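Glutamate--LysW ligase ArgX (Sulfolobus tokodaii, PDB 3VPB) probably catalyses the ATP-dependent joining of glutamate's amino group to the gamma-carboxyl of the C-terminal glutamate of the carrier protein LysW, in arginine biosynthesis. Local coordinates at residues Lys127-Ser132 against Leu161-Val166. Numbering follows the deposited sequence. Where two conformers were deposited one is given.
Sequences KPPIGS and LKAHIV. With ADP (adenosine-5'-diphosphate), chain L; SO4 (sulfate ion), chain P.
K127 and I165 form a hydrogen-bonded antiparallel pair: K127 N donates to I165 O at 3.0 Å, and I165 N returns the bond to K127 O at 2.9 Å, both with N-H...O angles near 158°. Their side chains leave on the same face of the sheet. K127 places CG between its backbone N and carbonyl carbon (chi1 64°), and from there the chain runs extended to the nucleotide, where NZ bridges ADP N7 (2.9 Å) and ADP O1A (2.8 Å). With N249 OD1 and Q167 OE1, four acceptors surround NZ, more than its three hydrogens can each serve, so at least one N-H is probably shared. Without this ammonium, as with an alanine in its place, N7 and O1A would probably lose their common donor, and N249 and Q167 a partner.

Past the pair no conventional hydrogen bond joins the segments. P128 CA makes a CH...O contact with A163 O (angle at H 155°); the rest is apolar. P129 CD lies 3.9 Å from A163 CB, and I165 CD1 3.8 Å from P129 CA. I130 and L161 cross at about a right angle, I130 CG1 3.5 Å from L161 CD2, which also touches P128 CB.

G131 O then nears ADP O1B, and S132 C lies 3.3 Å from ADP O3B, consistent with the phosphate-binding loop of ATP-grasp enzymes. S132 OG bonds a sulfate, probably a crystallisation ion, and E56 N of the LysW chain.

Strands 124-127 and 164-168 are the inner pair of a four-stranded antiparallel sheet; helix 87-96 packs on K127, P129 and I165, helix 110-120 on H164 and V166.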
ATOM      1  N   LYS B 127      15.120  11.546   3.482  1.00 12.29           N
ATOM      2  CA  LYS B 127      13.791  11.830   2.977  1.00 12.62           C
ATOM      3  C   LYS B 127      13.606  11.183   1.612  1.00 13.49           C
ATOM      4  O   LYS B 127      14.589  10.916   0.910  1.00 12.75           O
ATOM      5  CB  LYS B 127      13.524  13.347   2.936  1.00 13.22           C
ATOM      6  CG  LYS B 127      14.454  14.088   1.954  1.00 11.51           C
ATOM      7  CD  LYS B 127      14.487  15.596   2.253  1.00 13.86           C
ATOM      8  CE  LYS B 127      15.455  16.297   1.297  1.00 14.67           C
ATOM      9  NZ  LYS B 127      15.671  17.735   1.766  1.00 13.51           N
ATOM     10  N   PRO B 128      12.351  10.916   1.237  1.00 14.19           N
ATOM     11  CA  PRO B 128      12.133  10.311  -0.083  1.00 14.68           C
ATOM     12  C   PRO B 128      12.140  11.402  -1.170  1.00 14.78           C
ATOM     13  O   PRO B 128      12.000  12.581  -0.832  1.00 14.81           O
ATOM     14  CB  PRO B 128      10.740   9.695   0.035  1.00 14.82           C
ATOM     15  CG  PRO B 128      10.389   9.691   1.497  1.00 16.52           C
ATOM     16  CD  PRO B 128      11.146  10.864   2.094  1.00 15.87           C
ATOM     17  N   PRO B 129      12.253  11.011  -2.445  1.00 15.25           N
ATOM     18  CA  PRO B 129      12.246  11.986  -3.526  1.00 15.96           C
ATOM     19  C   PRO B 129      10.881  12.598  -3.795  1.00 16.69           C
ATOM     20  O   PRO B 129      10.804  13.671  -4.365  1.00 16.59           O
ATOM     21  CB  PRO B 129      12.744  11.177  -4.736  1.00 16.27           C
ATOM     22  CG  PRO B 129      12.359   9.767  -4.448  1.00 15.86           C
ATOM     23  CD  PRO B 129      12.500   9.643  -2.936  1.00 16.31           C
ATOM     24  N   ILE B 130       9.816  11.907  -3.422  1.00 17.06           N
ATOM     25  CA  ILE B 130       8.483  12.464  -3.585  0.50 18.46           C
ATOM     26  C   ILE B 130       7.887  12.744  -2.233  1.00 18.91           C
ATOM     27  O   ILE B 130       8.207  12.074  -1.240  1.00 19.03           O
ATOM     28  CB  ILE B 130       7.532  11.568  -4.424  0.50 18.30           C
ATOM     29  CG1 ILE B 130       7.605  10.099  -3.977  0.50 19.28           C
ATOM     30  CG2 ILE B 130       7.833  11.724  -5.901  0.50 19.95           C
ATOM     31  CD1 ILE B 130       6.587   9.208  -4.686  0.50 22.50           C
ATOM     32  N   GLY B 131       7.050  13.770  -2.194  1.00 19.02           N
ATOM     33  CA  GLY B 131       6.402  14.182  -0.982  1.00 19.25           C
ATOM     34  C   GLY B 131       6.462  15.688  -0.877  1.00 18.89           C
ATOM     35  O   GLY B 131       7.208  16.357  -1.623  1.00 19.05           O
ATOM     36  N   SER B 132       5.664  16.211   0.039  1.00 17.81           N
ATOM     37  CA  SER B 132       5.585  17.625   0.306  1.00 18.41           C
ATOM     38  C   SER B 132       5.122  17.734   1.745  1.00 17.92           C
ATOM     39  O   SER B 132       4.864  16.713   2.386  1.00 18.14           O
ATOM     40  CB  SER B 132       4.570  18.253  -0.659  1.00 18.85           C
ATOM     41  OG  SER B 132       4.483  19.646  -0.489  1.00 22.72           O
ATOM     42  N   LEU B 161       8.949   5.921  -2.786  1.00 19.23           N
ATOM     43  CA  LEU B 161       9.132   6.273  -1.364  1.00 19.14           C
ATOM     44  C   LEU B 161      10.188   5.400  -0.707  1.00 19.31           C
ATOM     45  O   LEU B 161      10.629   5.683   0.401  1.00 20.25           O
ATOM     46  CB  LEU B 161       7.817   6.164  -0.586  1.00 18.89           C
ATOM     47  CG  LEU B 161       6.670   7.095  -0.968  1.00 19.93           C
ATOM     48  CD1 LEU B 161       5.481   6.794  -0.039  1.00 19.03           C
ATOM     49  CD2 LEU B 161       7.072   8.544  -0.849  1.00 21.07           C
ATOM     50  N   LYS B 162      10.595   4.344  -1.400  1.00 18.42           N
ATOM     51  CA  LYS B 162      11.648   3.454  -0.917  1.00 19.01           C
ATOM     52  C   LYS B 162      13.055   3.929  -1.303  1.00 17.93           C
ATOM     53  O   LYS B 162      14.052   3.337  -0.887  1.00 19.32           O
ATOM     54  CB  LYS B 162      11.409   2.032  -1.431  1.00 20.00           C
ATOM     55  CG  LYS B 162      10.123   1.394  -0.881  1.00 20.66           C
ATOM     56  CD  LYS B 162       9.843   0.032  -1.505  1.00 26.52           C
ATOM     57  CE  LYS B 162       8.477  -0.487  -1.040  1.00 29.43           C
ATOM     58  NZ  LYS B 162       8.288  -1.928  -1.375  1.00 31.97           N
ATOM     59  N   ALA B 163      13.140   4.971  -2.130  1.00 16.29           N
ATOM     60  CA  ALA B 163      14.420   5.557  -2.469  1.00 15.19           C
ATOM     61  C   ALA B 163      14.768   6.546  -1.351  1.00 14.97           C
ATOM     62  O   ALA B 163      13.932   7.350  -0.959  1.00 15.60           O
ATOM     63  CB  ALA B 163      14.332   6.283  -3.799  1.00 14.98           C
ATOM     64  N   HIS B 164      15.984   6.472  -0.831  1.00 14.29           N
ATOM     65  CA  HIS B 164      16.383   7.326   0.278  1.00 14.41           C
ATOM     66  C   HIS B 164      17.339   8.398  -0.204  1.00 14.25           C
ATOM     67  O   HIS B 164      18.390   8.061  -0.758  1.00 14.79           O
ATOM     68  CB  HIS B 164      17.148   6.537   1.327  1.00 14.03           C
ATOM     69  CG  HIS B 164      16.369   5.415   1.957  1.00 16.23           C
ATOM     70  ND1 HIS B 164      16.008   5.424   3.284  1.00 19.85           N
ATOM     71  CD2 HIS B 164      15.970   4.219   1.467  1.00 17.48           C
ATOM     72  CE1 HIS B 164      15.385   4.296   3.581  1.00 18.43           C
ATOM     73  NE2 HIS B 164      15.333   3.553   2.490  1.00 18.95           N
ATOM     74  N   ILE B 165      17.016   9.653   0.104  1.00 14.07           N
ATOM     75  CA  ILE B 165      17.975  10.754  -0.046  1.00 13.98           C
ATOM     76  C   ILE B 165      18.573  10.993   1.338  1.00 14.35           C
ATOM     77  O   ILE B 165      17.892  11.479   2.228  1.00 14.72           O
ATOM     78  CB  ILE B 165      17.329  12.045  -0.551  1.00 14.77           C
ATOM     79  CG1 ILE B 165      16.529  11.774  -1.841  1.00 15.17           C
ATOM     80  CG2 ILE B 165      18.415  13.116  -0.788  1.00 13.89           C
ATOM     81  CD1 ILE B 165      15.706  13.009  -2.330  1.00 12.56           C
ATOM     82  N   VAL B 166      19.834  10.626   1.501  1.00 14.01           N
ATOM     83  CA  VAL B 166      20.502  10.689   2.791  1.00 14.92           C
ATOM     84  C   VAL B 166      21.439  11.881   2.745  1.00 14.68           C
ATOM     85  O   VAL B 166      22.387  11.874   1.972  1.00 15.39           O
ATOM     86  CB  VAL B 166      21.320   9.411   3.016  1.00 15.28           C
ATOM     87  CG1 VAL B 166      22.103   9.482   4.337  1.00 16.11           C
ATOM     88  CG2 VAL B 166      20.399   8.150   2.948  1.00 15.96           C
TER
HETATM   89  PB  ADP L 500       9.092  18.924   1.485  1.00 15.62           P
HETATM   90  O1B ADP L 500       8.960  18.839   0.010  1.00 17.75           O
HETATM   91  O2B ADP L 500       8.851  20.293   2.098  1.00 18.00           O
HETATM   92  O3B ADP L 500       8.405  17.838   2.262  1.00 15.24           O
HETATM   93  PA  ADP L 500      11.838  19.513   2.233  1.00 17.66           P
HETATM   94  O1A ADP L 500      13.094  18.815   1.720  1.00 17.86           O
HETATM   95  O2A ADP L 500      11.521  20.960   1.928  1.00 16.09           O
HETATM   96  O3A ADP L 500      10.636  18.552   1.765  1.00 18.44           O
HETATM   97  O5' ADP L 500      11.863  19.317   3.827  1.00 17.37           O
HETATM   98  C5' ADP L 500      10.876  19.856   4.707  1.00 15.60           C
HETATM   99  C4' ADP L 500      11.554  20.566   5.864  1.00 14.35           C
HETATM  100  O4' ADP L 500      12.484  19.666   6.476  1.00 16.02           O
HETATM  101  C3' ADP L 500      12.392  21.746   5.362  1.00 16.64           C
HETATM  102  O3' ADP L 500      11.617  22.950   5.334  1.00 17.50           O
HETATM  103  C2' ADP L 500      13.496  21.828   6.389  1.00 17.85           C
HETATM  104  O2' ADP L 500      13.044  22.530   7.556  1.00 19.01           O
HETATM  105  C1' ADP L 500      13.687  20.385   6.773  1.00 15.54           C
HETATM  106  N9  ADP L 500      14.789  19.782   5.999  1.00 13.90           N
HETATM  107  C8  ADP L 500      14.699  19.000   4.893  1.00 12.45           C
HETATM  108  N7  ADP L 500      15.930  18.613   4.530  1.00 13.28           N
HETATM  109  C5  ADP L 500      16.807  19.141   5.407  1.00 12.49           C
HETATM  110  C6  ADP L 500      18.264  19.147   5.582  1.00 11.34           C
HETATM  111  N6  ADP L 500      19.042  18.446   4.735  1.00 13.62           N
HETATM  112  N1  ADP L 500      18.786  19.797   6.664  1.00 14.72           N
HETATM  113  C2  ADP L 500      18.026  20.478   7.530  1.00 12.00           C
HETATM  114  N3  ADP L 500      16.677  20.538   7.395  1.00 14.50           N
HETATM  115  C4  ADP L 500      16.052  19.904   6.366  1.00 12.76           C
HETATM  116  S   SO4 P 504       6.708  22.286   0.569  1.00 19.72           S
HETATM  117  O1  SO4 P 504       6.828  21.020  -0.165  1.00 20.98           O
HETATM  118  O2  SO4 P 504       5.740  22.105   1.633  1.00 19.84           O
HETATM  119  O3  SO4 P 504       7.990  22.800   1.103  1.00 18.12           O
HETATM  120  O4  SO4 P 504       6.124  23.282  -0.327  1.00 17.67           O